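Local coordinates for SusD superfamily protein (Bacteroides thetaiotaomicron, PDB 3MCX) that is of unknown function but, as a SusD-family outer-membrane protein of a gut bacterium, probably binds glycans at the cell surface for uptake, and carries zinc ions in the crystal, at residues W46-C51 against E419-Y424; D55-I60 against W437-L442; K66-Y71 against N289-S294; I431-S436 against Q448-T453. All blocks are in the same frame, centred on the assembly; numbering follows the deposited sequence.

Interaction 1 of 4, residues W46-C51 against E419-Y424; sequences WYYGDC and EVFYDY
Gly49 lies against the start of helix 420-426, where its O accepts a hydrogen bond from Phe421 N at 2.9 Å, in the carbonyl plane and with an N-H...O angle of 157°. Glycine suits the place: a beta carbon would point at the other segment and come tightly against Glu419 N and the Tyr422 ring. Beside this bond, Phe421 sets its CB 3.3 Å from Gly49 O, and its CE2 meets Tyr48 CE2 at 3.7 Å, the rings meeting obliquely. Tyr422 brings its hydroxyl in at the edge of the Tyr48 ring, OH lying 3.3 Å from CE2 of Tyr48. With CG anti to the backbone N (chi1 179°), Tyr48 swings its ring over to these two aromatics. A water bridges the segments, donating to Asp50 OD1 and accepting from Glu419 N. The contact joins two short helices, 44-51 and 420-426, whose segment axes approach to 8.0 Å at 45°, in the interior of a SusD-family chain where helices far outnumber strands. One shell out, the Asp50 carboxylate takes the N-H groups of Gly416 and Gly418, tying down the turn before Phe421, while Glu419 pairs with Arg138, itself in cation-pi contact with Tyr422.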
loop_
_atom_site.group_PDB
_atom_site.type_symbol
_atom_site.label_atom_id
_atom_site.label_comp_id
_atom_site.label_asym_id
_atom_site.label_seq_id
_atom_site.Cartn_x
_atom_site.Cartn_y
_atom_site.Cartn_z
ATOM N N TRP A 46 4.763 3.162 0.411
ATOM C CA TRP A 46 5.073 1.737 0.374
ATOM C C TRP A 46 5.194 1.224 1.801
ATOM O O TRP A 46 4.475 0.298 2.201
ATOM C CB TRP A 46 6.334 1.516 -0.465
ATOM C CG TRP A 46 6.644 0.097 -0.813
ATOM C CD1 TRP A 46 6.213 -1.027 -0.187
ATOM C CD2 TRP A 46 7.532 -0.321 -1.863
ATOM N NE1 TRP A 46 6.773 -2.146 -0.823
ATOM C CE2 TRP A 46 7.591 -1.718 -1.838
ATOM C CE3 TRP A 46 8.293 0.367 -2.834
ATOM C CZ2 TRP A 46 8.362 -2.453 -2.754
ATOM C CZ3 TRP A 46 9.059 -0.367 -3.738
ATOM C CH2 TRP A 46 9.093 -1.754 -3.689
ATOM N N TYR A 47 6.073 1.819 2.591
ATOM C CA TYR A 47 6.353 1.258 3.910
ATOM C C TYR A 47 5.537 1.815 5.059
ATOM O O TYR A 47 5.544 1.246 6.159
ATOM C CB TYR A 47 7.853 1.257 4.221
ATOM C CG TYR A 47 8.554 2.595 4.167
ATOM C CD1 TYR A 47 8.183 3.651 5.007
ATOM C CD2 TYR A 47 9.667 2.787 3.376
ATOM C CE1 TYR A 47 8.865 4.893 4.975
ATOM C CE2 TYR A 47 10.352 3.980 3.334
ATOM C CZ TYR A 47 9.941 5.039 4.134
ATOM O OH TYR A 47 10.629 6.247 4.092
ATOM N N TYR A 48 4.766 2.904 4.846
ATOM C CA TYR A 48 3.912 3.446 5.916
ATOM C C TYR A 48 3.008 2.395 6.538
ATOM O O TYR A 48 3.000 2.242 7.769
ATOM C CB TYR A 48 3.099 4.627 5.397
ATOM C CG TYR A 48 2.153 5.251 6.411
ATOM C CD1 TYR A 48 2.604 6.111 7.383
ATOM C CD2 TYR A 48 0.786 4.946 6.404
ATOM C CE1 TYR A 48 1.734 6.696 8.292
ATOM C CE2 TYR A 48 -0.088 5.515 7.322
ATOM C CZ TYR A 48 0.405 6.379 8.264
ATOM O OH TYR A 48 -0.431 6.961 9.179
ATOM N N GLY A 49 2.331 1.622 5.713
ATOM C CA GLY A 49 1.361 0.651 6.191
ATOM C C GLY A 49 1.970 -0.577 6.826
ATOM O O GLY A 49 1.246 -1.424 7.344
ATOM N N ASP A 50 3.293 -0.701 6.802
ATOM C CA ASP A 50 3.993 -1.729 7.550
ATOM C C ASP A 50 4.581 -1.189 8.858
ATOM O O ASP A 50 4.294 -1.719 9.922
ATOM C CB ASP A 50 5.049 -2.344 6.663
ATOM C CG ASP A 50 4.433 -3.122 5.532
ATOM O OD1 ASP A 50 3.842 -4.196 5.824
ATOM O OD2 ASP A 50 4.528 -2.658 4.388
ATOM N N CYS A 51 5.331 -0.111 8.812
ATOM C CA CYS A 51 5.989 0.370 10.031
ATOM C C CYS A 51 5.045 0.949 11.075
ATOM O O CYS A 51 5.424 1.126 12.251
ATOM C CB CYS A 51 7.149 1.345 9.756
ATOM S SG CYS A 51 6.649 2.947 9.105
ATOM N N GLU A 419 -0.073 -2.635 3.540
ATOM C CA GLU A 419 -1.501 -2.712 3.873
ATOM C C GLU A 419 -1.828 -3.144 5.297
ATOM O O GLU A 419 -2.927 -2.864 5.764
ATOM C CB GLU A 419 -2.248 -3.636 2.926
ATOM C CG GLU A 419 -2.369 -3.088 1.527
ATOM C CD GLU A 419 -3.145 -1.824 1.465
ATOM O OE1 GLU A 419 -4.208 -1.748 2.131
ATOM O OE2 GLU A 419 -2.707 -0.863 0.813
ATOM N N VAL A 420 -0.948 -3.877 5.971
ATOM C CA VAL A 420 -1.313 -4.476 7.251
ATOM C C VAL A 420 -1.835 -3.504 8.311
ATOM O O VAL A 420 -2.748 -3.852 9.065
ATOM C CB VAL A 420 -0.164 -5.390 7.770
ATOM C CG1 VAL A 420 -0.230 -5.655 9.276
ATOM C CG2 VAL A 420 -0.173 -6.676 6.950
ATOM N N PHE A 421 -1.301 -2.292 8.379
ATOM C CA PHE A 421 -1.843 -1.289 9.309
ATOM C C PHE A 421 -3.364 -1.172 9.233
ATOM O O PHE A 421 -4.060 -1.143 10.235
ATOM C CB PHE A 421 -1.188 0.040 8.924
ATOM C CG PHE A 421 -1.551 1.242 9.771
ATOM C CD1 PHE A 421 -1.672 1.184 11.138
ATOM C CD2 PHE A 421 -1.662 2.503 9.159
ATOM C CE1 PHE A 421 -1.900 2.317 11.869
ATOM C CE2 PHE A 421 -1.917 3.618 9.897
ATOM C CZ PHE A 421 -2.018 3.536 11.237
ATOM N N TYR A 422 -3.842 -1.086 8.004
ATOM C CA TYR A 422 -5.284 -0.874 7.747
ATOM C C TYR A 422 -6.122 -2.066 8.183
ATOM O O TYR A 422 -7.283 -1.901 8.569
ATOM C CB TYR A 422 -5.474 -0.520 6.268
ATOM C CG TYR A 422 -4.645 0.678 5.918
ATOM C CD1 TYR A 422 -4.951 1.932 6.471
ATOM C CD2 TYR A 422 -3.477 0.539 5.173
ATOM C CE1 TYR A 422 -4.194 3.025 6.222
ATOM C CE2 TYR A 422 -2.662 1.671 4.933
ATOM C CZ TYR A 422 -3.030 2.889 5.470
ATOM O OH TYR A 422 -2.239 4.017 5.262
ATOM N N ASP A 423 -5.530 -3.266 8.172
ATOM C CA ASP A 423 -6.201 -4.473 8.713
ATOM C C ASP A 423 -6.628 -4.262 10.159
ATOM O O ASP A 423 -7.716 -4.670 10.565
ATOM C CB ASP A 423 -5.289 -5.705 8.666
ATOM C CG ASP A 423 -4.848 -6.085 7.280
ATOM O OD1 ASP A 423 -5.178 -5.422 6.268
ATOM O OD2 ASP A 423 -4.155 -7.137 7.193
ATOM N N TYR A 424 -5.759 -3.652 10.965
ATOM C CA TYR A 424 -6.099 -3.378 12.343
ATOM C C TYR A 424 -7.152 -2.275 12.392
ATOM O O TYR A 424 -8.166 -2.409 13.079
ATOM C CB TYR A 424 -4.877 -2.903 13.128
ATOM C CG TYR A 424 -3.847 -3.970 13.391
ATOM C CD1 TYR A 424 -2.882 -4.249 12.440
ATOM C CD2 TYR A 424 -3.825 -4.677 14.590
ATOM C CE1 TYR A 424 -1.926 -5.237 12.683
ATOM C CE2 TYR A 424 -2.878 -5.644 14.824
ATOM C CZ TYR A 424 -1.905 -5.889 13.877
ATOM O OH TYR A 424 -0.947 -6.874 14.110
HETATM O O HOH W 1 1.485 -4.853 4.607
#

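Interaction 2 of 4, residues D55-I60 against W437-L442; sequences DVQARI and WHLETL
Gln57 reaches across to the backbone of Trp437, and its NE2 donates to Trp437 O at 2.9 Å in a nearly straight bond (170°). That oxygen lies in the amide plane of Gln57, although the donor stands above the carbonyl plane of Trp437. The second N-H of NE2 turns back to Ala58 O at 3.0 Å, so both protons are used and the amide is held against rotation. Its first torsion puts CG between the backbone N and the carbonyl carbon (chi1 56°), and the chain then runs extended toward the other segment. At its far end OE1 sits over one face of the His438 imidazole, 3.6 Å from ND1, and 3.2 Å from CD1 of Trp437; a water donates to OE1 as well. Cutting Gln57 back to an alanine is likely to strip Trp437 O and Ala58 O of this amide donor and leave a gap beside the indole and the imidazole. Leu439 supplies the apolar half: its CD1 packs on Ala58 CB at 3.8 Å, the small alanine leaving room for the branched leucine, whose CD2 lies 3.5 Å from Arg59 O. Further out, Leu293 O engages Trp437 NE1, and Tyr72 OH and Asp296 engage His438. The contact lays the loop before helix 441-444 against the end of strand 56-57 and the loop after it, with strand 292-293, helix 69-72 and helix 295-301 around it.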
loop_
_atom_site.group_PDB
_atom_site.type_symbol
_atom_site.label_atom_id
_atom_site.label_comp_id
_atom_site.label_asym_id
_atom_site.label_seq_id
_atom_site.Cartn_x
_atom_site.Cartn_y
_atom_site.Cartn_z
ATOM N N ASP A 55 4.679 -5.666 12.828
ATOM C CA ASP A 55 5.509 -6.686 12.197
ATOM C C ASP A 55 6.794 -6.164 11.588
ATOM O O ASP A 55 7.767 -6.934 11.452
ATOM C CB ASP A 55 4.697 -7.443 11.147
ATOM C CG ASP A 55 3.607 -8.286 11.763
ATOM O OD1 ASP A 55 3.862 -8.910 12.820
ATOM O OD2 ASP A 55 2.500 -8.327 11.177
ATOM N N VAL A 56 6.783 -4.910 11.137
ATOM C CA VAL A 56 7.945 -4.261 10.523
ATOM C C VAL A 56 8.227 -3.049 11.387
ATOM O O VAL A 56 7.332 -2.225 11.641
ATOM C CB VAL A 56 7.702 -3.871 9.068
ATOM C CG1 VAL A 56 8.913 -3.111 8.548
ATOM C CG2 VAL A 56 7.397 -5.088 8.178
ATOM N N GLN A 57 9.454 -2.938 11.877
ATOM C CA GLN A 57 9.839 -1.853 12.779
ATOM C C GLN A 57 11.028 -1.083 12.218
ATOM O O GLN A 57 11.749 -1.568 11.355
ATOM C CB GLN A 57 10.202 -2.406 14.167
ATOM C CG GLN A 57 11.294 -3.450 14.150
ATOM C CD GLN A 57 11.785 -3.784 15.523
ATOM O OE1 GLN A 57 11.291 -4.691 16.220
ATOM N NE2 GLN A 57 12.774 -3.021 15.970
ATOM N N ALA A 58 11.257 0.123 12.731
ATOM C CA ALA A 58 12.557 0.756 12.502
ATOM C C ALA A 58 13.653 -0.090 13.117
ATOM O O ALA A 58 13.483 -0.686 14.194
ATOM C CB ALA A 58 12.585 2.196 13.108
ATOM N N ARG A 59 14.814 -0.058 12.469
ATOM C CA ARG A 59 16.016 -0.616 13.050
ATOM C C ARG A 59 16.650 0.283 14.130
ATOM O O ARG A 59 17.217 -0.197 15.114
ATOM C CB ARG A 59 17.036 -0.942 11.953
ATOM C CG ARG A 59 18.366 -1.510 12.426
ATOM C CD ARG A 59 19.369 -1.798 11.299
ATOM N NE ARG A 59 19.647 -0.582 10.497
ATOM C CZ ARG A 59 20.479 0.395 10.855
ATOM N NH1 ARG A 59 21.221 0.317 11.947
ATOM N NH2 ARG A 59 20.573 1.465 10.068
ATOM N N ILE A 60 16.600 1.595 13.859
ATOM C CA ILE A 60 17.232 2.599 14.655
ATOM C C ILE A 60 16.367 3.875 14.612
ATOM O O ILE A 60 15.801 4.225 13.568
ATOM C CB ILE A 60 18.706 2.832 14.169
ATOM C CG1 ILE A 60 19.522 3.569 15.206
ATOM C CG2 ILE A 60 18.758 3.463 12.808
ATOM C CD1 ILE A 60 21.043 3.528 14.909
ATOM N N TRP A 437 12.779 -6.730 20.535
ATOM C CA TRP A 437 13.674 -5.749 19.937
ATOM C C TRP A 437 13.013 -4.524 19.357
ATOM O O TRP A 437 13.663 -3.742 18.681
ATOM C CB TRP A 437 14.679 -6.378 18.970
ATOM C CG TRP A 437 14.127 -7.205 17.810
ATOM C CD1 TRP A 437 13.756 -6.762 16.594
ATOM C CD2 TRP A 437 13.974 -8.636 17.778
ATOM N NE1 TRP A 437 13.359 -7.807 15.799
ATOM C CE2 TRP A 437 13.463 -8.967 16.510
ATOM C CE3 TRP A 437 14.227 -9.665 18.699
ATOM C CZ2 TRP A 437 13.226 -10.284 16.123
ATOM C CZ3 TRP A 437 13.972 -10.979 18.322
ATOM C CH2 TRP A 437 13.476 -11.274 17.048
ATOM N N HIS A 438 11.736 -4.293 19.653
ATOM C CA HIS A 438 11.186 -2.995 19.374
ATOM C C HIS A 438 12.023 -1.940 20.061
ATOM O O HIS A 438 12.609 -2.144 21.147
ATOM C CB HIS A 438 9.729 -2.928 19.805
ATOM C CG HIS A 438 8.799 -3.533 18.802
ATOM N ND1 HIS A 438 8.484 -2.919 17.602
ATOM C CD2 HIS A 438 8.117 -4.708 18.818
ATOM C CE1 HIS A 438 7.660 -3.697 16.913
ATOM N NE2 HIS A 438 7.404 -4.782 17.645
ATOM N N LEU A 439 12.045 -0.767 19.438
ATOM C CA LEU A 439 12.924 0.271 19.938
ATOM C C LEU A 439 12.437 0.855 21.255
ATOM O O LEU A 439 11.230 0.982 21.475
ATOM C CB LEU A 439 13.079 1.396 18.934
ATOM C CG LEU A 439 13.618 0.957 17.600
ATOM C CD1 LEU A 439 13.948 2.204 16.699
ATOM C CD2 LEU A 439 14.803 0.010 17.706
ATOM N N GLU A 440 13.369 1.299 22.086
ATOM C CA GLU A 440 13.024 1.904 23.362
ATOM C C GLU A 440 12.278 3.224 23.188
ATOM O O GLU A 440 11.577 3.678 24.081
ATOM C CB GLU A 440 14.255 2.098 24.251
ATOM C CG GLU A 440 14.892 0.784 24.745
ATOM C CD GLU A 440 13.927 -0.123 25.490
ATOM O OE1 GLU A 440 13.209 0.400 26.368
ATOM O OE2 GLU A 440 13.912 -1.354 25.196
ATOM N N THR A 441 12.444 3.873 22.052
ATOM C CA THR A 441 11.706 5.105 21.797
ATOM C C THR A 441 10.184 4.936 21.848
ATOM O O THR A 441 9.472 5.924 22.073
ATOM C CB THR A 441 12.069 5.685 20.410
ATOM O OG1 THR A 441 11.981 4.649 19.422
ATOM C CG2 THR A 441 13.474 6.310 20.430
ATOM N N LEU A 442 9.657 3.724 21.646
ATOM C CA LEU A 442 8.192 3.530 21.754
ATOM C C LEU A 442 7.694 3.802 23.178
ATOM O O LEU A 442 6.534 4.174 23.365
ATOM C CB LEU A 442 7.780 2.117 21.375
ATOM C CG LEU A 442 8.125 1.631 19.971
ATOM C CD1 LEU A 442 7.431 0.311 19.644
ATOM C CD2 LEU A 442 7.740 2.715 18.893
HETATM O O HOH W 2 10.776 -6.843 17.968
#

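Interaction 3 of 4, residues K66-Y71 against N289-S294; sequences KRVSPY and NNLILS
Asn290 points its amide at the turn entering helix 69-72, and its ND2 donates to Arg67 O at 3.0 Å with an N-H...O angle of 150°. The acceptor lies close to the plane of the Asn290 amide, whereas the donor is tilted from the Arg67 carbonyl plane. Ser69 N reaches the same oxygen at 2.8 Å from the opposite face, closing a classic gamma turn centred on Val68, the N-cap residue of the helix; Asn290 ND2 braces this turn. Asparagine suits the spot because its short amide serves both ways, OD1 accepting from Ile60 N. The aliphatic part of Arg67 passes obliquely over the Asn290 side chain, CG lying 4.0 Å from CB, and the guanidinium plane stands almost perpendicular to the amide (89°). Its NE pairs with Glu274, and NH1 is hydrogen-bonded to a glycerol, probably from the crystallisation liquor. Next to the polar pair, Val68 fits its branched end against Leu291, CG1 at 3.6 Å from Leu291 CD2 and the two side chains crossing at a slant. Having CG1 anti to the backbone N (chi1 -179°) lets Val68 present both methyls to this leucine and to Asn290 O. Helix 276-279 packs on this patch through Val279 and helix 44-51 through Tyr47 and Cys51, while 289-294 runs on into strand 292-293, paired antiparallel with strand 56-57.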
loop_
_atom_site.group_PDB
_atom_site.type_symbol
_atom_site.label_atom_id
_atom_site.label_comp_id
_atom_site.label_asym_id
_atom_site.label_seq_id
_atom_site.Cartn_x
_atom_site.Cartn_y
_atom_site.Cartn_z
ATOM N N LYS A 66 13.651 12.341 9.250
ATOM C CA LYS A 66 14.470 11.232 8.770
ATOM C C LYS A 66 13.594 9.992 8.624
ATOM O O LYS A 66 12.428 9.977 9.038
ATOM C CB LYS A 66 15.682 11.031 9.693
ATOM C CG LYS A 66 16.657 12.225 9.713
ATOM C CD LYS A 66 17.527 12.324 8.447
ATOM C CE LYS A 66 18.413 13.566 8.417
ATOM N NZ LYS A 66 17.626 14.727 7.915
ATOM N N ARG A 67 14.126 8.953 8.012
ATOM C CA ARG A 67 13.273 7.889 7.505
ATOM C C ARG A 67 12.780 6.921 8.574
ATOM O O ARG A 67 13.511 6.548 9.517
ATOM C CB ARG A 67 13.945 7.118 6.368
ATOM C CG ARG A 67 15.072 6.190 6.760
ATOM C CD ARG A 67 15.711 5.499 5.501
ATOM N NE ARG A 67 16.502 6.484 4.788
ATOM C CZ ARG A 67 17.779 6.767 4.984
ATOM N NH1 ARG A 67 18.547 6.001 5.772
ATOM N NH2 ARG A 67 18.324 7.799 4.371
ATOM N N VAL A 68 11.507 6.575 8.412
ATOM C CA VAL A 68 10.803 5.497 9.109
ATOM C C VAL A 68 10.426 5.806 10.561
ATOM O O VAL A 68 9.236 5.705 10.963
ATOM C CB VAL A 68 11.531 4.131 9.041
ATOM C CG1 VAL A 68 10.691 3.046 9.778
ATOM C CG2 VAL A 68 11.777 3.687 7.583
ATOM N N SER A 69 11.393 6.187 11.361
ATOM C CA SER A 69 11.159 6.261 12.789
ATOM C C SER A 69 10.035 7.222 13.223
ATOM O O SER A 69 9.331 6.903 14.177
ATOM C CB SER A 69 12.451 6.436 13.608
ATOM O OG SER A 69 13.121 7.658 13.364
ATOM N N PRO A 70 9.876 8.395 12.595
ATOM C CA PRO A 70 8.777 9.242 13.057
ATOM C C PRO A 70 7.397 8.642 12.839
ATOM O O PRO A 70 6.477 8.946 13.609
ATOM C CB PRO A 70 8.961 10.514 12.221
ATOM C CG PRO A 70 10.461 10.541 11.885
ATOM C CD PRO A 70 10.736 9.100 11.614
ATOM N N TYR A 71 7.220 7.840 11.785
ATOM C CA TYR A 71 5.995 7.068 11.597
ATOM C C TYR A 71 5.868 5.964 12.659
ATOM O O TYR A 71 4.847 5.834 13.358
ATOM C CB TYR A 71 5.971 6.429 10.241
ATOM C CG TYR A 71 5.864 7.352 9.046
ATOM C CD1 TYR A 71 5.114 8.506 9.049
ATOM C CD2 TYR A 71 6.440 6.984 7.855
ATOM C CE1 TYR A 71 4.979 9.290 7.888
ATOM C CE2 TYR A 71 6.313 7.764 6.681
ATOM C CZ TYR A 71 5.579 8.891 6.703
ATOM O OH TYR A 71 5.493 9.626 5.557
ATOM N N ASN A 289 19.551 1.076 5.380
ATOM C CA ASN A 289 18.484 0.313 6.001
ATOM C C ASN A 289 17.844 1.029 7.188
ATOM O O ASN A 289 18.542 1.590 8.034
ATOM C CB ASN A 289 19.030 -1.052 6.486
ATOM C CG ASN A 289 18.023 -1.834 7.284
ATOM O OD1 ASN A 289 17.763 -1.480 8.450
ATOM N ND2 ASN A 289 17.444 -2.883 6.687
ATOM N N ASN A 290 16.525 0.997 7.236
ATOM C CA ASN A 290 15.847 1.276 8.497
ATOM C C ASN A 290 14.554 0.530 8.707
ATOM O O ASN A 290 13.678 1.023 9.395
ATOM C CB ASN A 290 15.656 2.771 8.779
ATOM C CG ASN A 290 15.599 3.049 10.279
ATOM O OD1 ASN A 290 16.031 2.190 11.064
ATOM N ND2 ASN A 290 15.108 4.234 10.695
ATOM N N LEU A 291 14.428 -0.655 8.103
ATOM C CA LEU A 291 13.278 -1.524 8.277
ATOM C C LEU A 291 13.772 -2.929 8.533
ATOM O O LEU A 291 14.558 -3.475 7.749
ATOM C CB LEU A 291 12.366 -1.497 7.058
ATOM C CG LEU A 291 11.657 -0.162 6.800
ATOM C CD1 LEU A 291 11.233 -0.037 5.349
ATOM C CD2 LEU A 291 10.435 0.059 7.718
ATOM N N ILE A 292 13.314 -3.507 9.638
ATOM C CA ILE A 292 13.579 -4.897 9.968
ATOM C C ILE A 292 12.306 -5.501 10.507
ATOM O O ILE A 292 11.399 -4.776 10.930
ATOM C CB ILE A 292 14.729 -5.084 10.959
ATOM C CG1 ILE A 292 14.493 -4.351 12.304
ATOM C CG2 ILE A 292 16.083 -4.631 10.303
ATOM C CD1 ILE A 292 15.486 -4.672 13.426
ATOM N N LEU A 293 12.237 -6.827 10.500
ATOM C CA LEU A 293 11.099 -7.556 11.040
ATOM C C LEU A 293 11.169 -7.600 12.556
ATOM O O LEU A 293 12.271 -7.733 13.135
ATOM C CB LEU A 293 11.080 -8.965 10.455
ATOM C CG LEU A 293 10.984 -9.030 8.916
ATOM C CD1 LEU A 293 11.246 -10.450 8.363
ATOM C CD2 LEU A 293 9.606 -8.511 8.443
ATOM N N SER A 294 10.006 -7.506 13.201
ATOM C CA SER A 294 9.913 -7.598 14.645
ATOM C C SER A 294 9.836 -9.046 15.127
ATOM O O SER A 294 9.570 -9.980 14.357
ATOM C CB SER A 294 8.675 -6.866 15.115
ATOM O OG SER A 294 7.530 -7.593 14.721
#

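Interaction 4 of 4, residues I431-S436 against Q448-T453; sequences IERKGS and QKIEAT
Ile431 and Ile450 form an antiparallel hydrogen-bonded pair, Ile431 N giving to Ile450 O at 2.9 Å and Ile450 N to Ile431 O at 2.8 Å. A third backbone bond, just past the strand ends, runs from Arg433 N to Gln448 O at 2.9 Å. On the buried face the two isoleucines lie together, CG2 of Ile431 being 4.2 Å from CD1 of Ile450. That CD1 also sits over one face of the Arg433 guanidinium, 3.7 Å from NE. Arginine suits the place because its flat group can carry a methyl on its face while its N-H groups reach surrounding backbone carbonyls, NH1 to Tyr72 O and Ala447 O and NE to Ala53 O. The bend at chi2 (81°) carries the guanidinium over Ile450. A leucine in place of Arg433 would probably deprive these three carbonyls of the guanidinium donors and the Ile450 methyl of its flat support. The other face is looser and exposed: Glu432 and Lys449, a non-hydrogen-bonded pair, lie side by side with charged ends apart, in one of two conformers of Glu432. A water bridges Arg433 O and Gln448 NE2 at one end. The whole is a two-stranded antiparallel sheet, strands 431-432 and 449-450, whose connection carries the short helix 441-444.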
loop_
_atom_site.group_PDB
_atom_site.type_symbol
_atom_site.label_atom_id
_atom_site.label_comp_id
_atom_site.label_asym_id
_atom_site.label_seq_id
_atom_site.Cartn_x
_atom_site.Cartn_y
_atom_site.Cartn_z
ATOM N N ILE A 431 -3.096 -2.027 18.070
ATOM C CA ILE A 431 -1.785 -2.446 17.540
ATOM C C ILE A 431 -0.836 -2.469 18.715
ATOM O O ILE A 431 -0.659 -1.441 19.368
ATOM C CB ILE A 431 -1.312 -1.436 16.523
ATOM C CG1 ILE A 431 -2.194 -1.485 15.278
ATOM C CG2 ILE A 431 0.158 -1.734 16.165
ATOM C CD1 ILE A 431 -2.091 -0.211 14.461
ATOM N N GLU A 432 -0.260 -3.635 19.041
ATOM C CA GLU A 432 0.667 -3.749 20.175
ATOM C C GLU A 432 2.023 -4.219 19.652
ATOM O O GLU A 432 2.124 -5.247 18.980
ATOM C CB GLU A 432 0.163 -4.721 21.256
ATOM C CG GLU A 432 -1.057 -4.223 22.051
ATOM C CD GLU A 432 -1.460 -5.179 23.173
ATOM O OE1 GLU A 432 -1.943 -6.303 22.883
ATOM O OE2 GLU A 432 -1.228 -4.826 24.339
ATOM N N ARG A 433 3.053 -3.450 19.963
ATOM C CA ARG A 433 4.431 -3.793 19.631
ATOM C C ARG A 433 5.026 -4.509 20.848
ATOM O O ARG A 433 5.499 -3.859 21.779
ATOM C CB ARG A 433 5.194 -2.507 19.315
ATOM C CG ARG A 433 4.887 -1.864 18.007
ATOM C CD ARG A 433 3.601 -0.974 17.958
ATOM N NE ARG A 433 3.629 -0.327 16.669
ATOM C CZ ARG A 433 4.307 0.777 16.372
ATOM N NH1 ARG A 433 4.761 1.592 17.312
ATOM N NH2 ARG A 433 4.447 1.092 15.115
ATOM N N LYS A 434 4.983 -5.845 20.843
ATOM C CA LYS A 434 5.341 -6.644 22.009
ATOM C C LYS A 434 6.727 -7.287 21.933
ATOM O O LYS A 434 7.310 -7.629 22.957
ATOM C CB LYS A 434 4.318 -7.761 22.264
ATOM C CG LYS A 434 2.946 -7.240 22.715
ATOM C CD LYS A 434 2.181 -8.349 23.404
ATOM C CE LYS A 434 0.703 -8.297 23.103
ATOM N NZ LYS A 434 0.020 -9.632 23.436
ATOM N N GLY A 435 7.237 -7.391 20.715
ATOM C CA GLY A 435 8.499 -8.052 20.463
ATOM C C GLY A 435 9.670 -7.423 21.180
ATOM O O GLY A 435 9.726 -6.205 21.360
ATOM N N SER A 436 10.637 -8.247 21.566
ATOM C CA SER A 436 11.709 -7.826 22.462
ATOM C C SER A 436 12.736 -6.868 21.859
ATOM O O SER A 436 13.516 -6.282 22.633
ATOM C CB SER A 436 12.429 -9.037 23.075
ATOM O OG SER A 436 13.169 -9.715 22.098
ATOM N N GLN A 448 3.823 1.936 22.290
ATOM C CA GLN A 448 3.827 0.479 22.433
ATOM C C GLN A 448 2.439 -0.109 22.084
ATOM O O GLN A 448 2.326 -1.247 21.639
ATOM C CB GLN A 448 4.232 0.073 23.839
ATOM C CG GLN A 448 5.686 0.407 24.155
ATOM C CD GLN A 448 6.083 -0.129 25.502
ATOM O OE1 GLN A 448 5.731 0.446 26.536
ATOM N NE2 GLN A 448 6.785 -1.246 25.509
ATOM N N LYS A 449 1.395 0.670 22.341
ATOM C CA LYS A 449 0.006 0.284 22.021
ATOM C C LYS A 449 -0.647 1.463 21.341
ATOM O O LYS A 449 -0.597 2.583 21.870
ATOM C CB LYS A 449 -0.802 -0.107 23.270
ATOM C CG LYS A 449 -2.274 -0.537 22.896
ATOM C CD LYS A 449 -3.192 -0.794 24.050
ATOM C CE LYS A 449 -3.641 0.509 24.732
ATOM N NZ LYS A 449 -4.902 0.451 25.508
ATOM N N ILE A 450 -1.280 1.203 20.214
ATOM C CA ILE A 450 -2.056 2.248 19.489
ATOM C C ILE A 450 -3.462 1.704 19.253
ATOM O O ILE A 450 -3.631 0.772 18.487
ATOM C CB ILE A 450 -1.413 2.679 18.172
ATOM C CG1 ILE A 450 0.066 3.048 18.384
ATOM C CG2 ILE A 450 -2.137 3.866 17.547
ATOM C CD1 ILE A 450 0.979 1.872 18.057
ATOM N N GLU A 451 -4.444 2.341 19.884
ATOM C CA GLU A 451 -5.848 2.041 19.583
ATOM C C GLU A 451 -6.244 2.588 18.225
ATOM O O GLU A 451 -5.660 3.558 17.743
ATOM C CB GLU A 451 -6.775 2.620 20.648
ATOM C CG GLU A 451 -6.497 2.114 22.045
ATOM C CD GLU A 451 -7.071 0.730 22.325
ATOM O OE1 GLU A 451 -7.461 0.001 21.369
ATOM O OE2 GLU A 451 -7.108 0.399 23.536
ATOM N N ALA A 452 -7.261 1.963 17.607
ATOM C CA ALA A 452 -7.741 2.381 16.281
ATOM C C ALA A 452 -8.446 3.740 16.289
ATOM O O ALA A 452 -8.644 4.343 15.237
ATOM C CB ALA A 452 -8.674 1.306 15.675
ATOM N N THR A 453 -8.707 4.246 17.471
ATOM C CA THR A 453 -9.268 5.572 17.709
ATOM C C THR A 453 -8.208 6.582 18.178
ATOM O O THR A 453 -8.554 7.734 18.451
ATOM C CB THR A 453 -10.357 5.499 18.754
ATOM O OG1 THR A 453 -9.871 4.796 19.914
ATOM C CG2 THR A 453 -11.606 4.753 18.174
HETATM O O HOH W 3 1.393 -2.828 24.530
HETATM O O HOH W 4 7.611 -2.429 22.854
#

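Interactions 2 and 3 lie closest, their centres 7 Å apart, and share the two-stranded sheet of 56-57 and 292-293; interaction 1 stands 13 to 15 Å from the other three and nearest the centre of the chain. Along the sequence, 46-51, 55-60 and 66-71 come in quick succession, then 289-294, then the four late segments. Interactions 1 and 2 join an early part of the chain to a late one, interaction 3 joins it to the middle, and interaction 4 is local to the late part. Interactions 3 and 4 do not touch but are linked through interactions 1 and 2, Arg433 meeting His438 and Ile431 meeting Phe421, so that early, middle and late parts pack together.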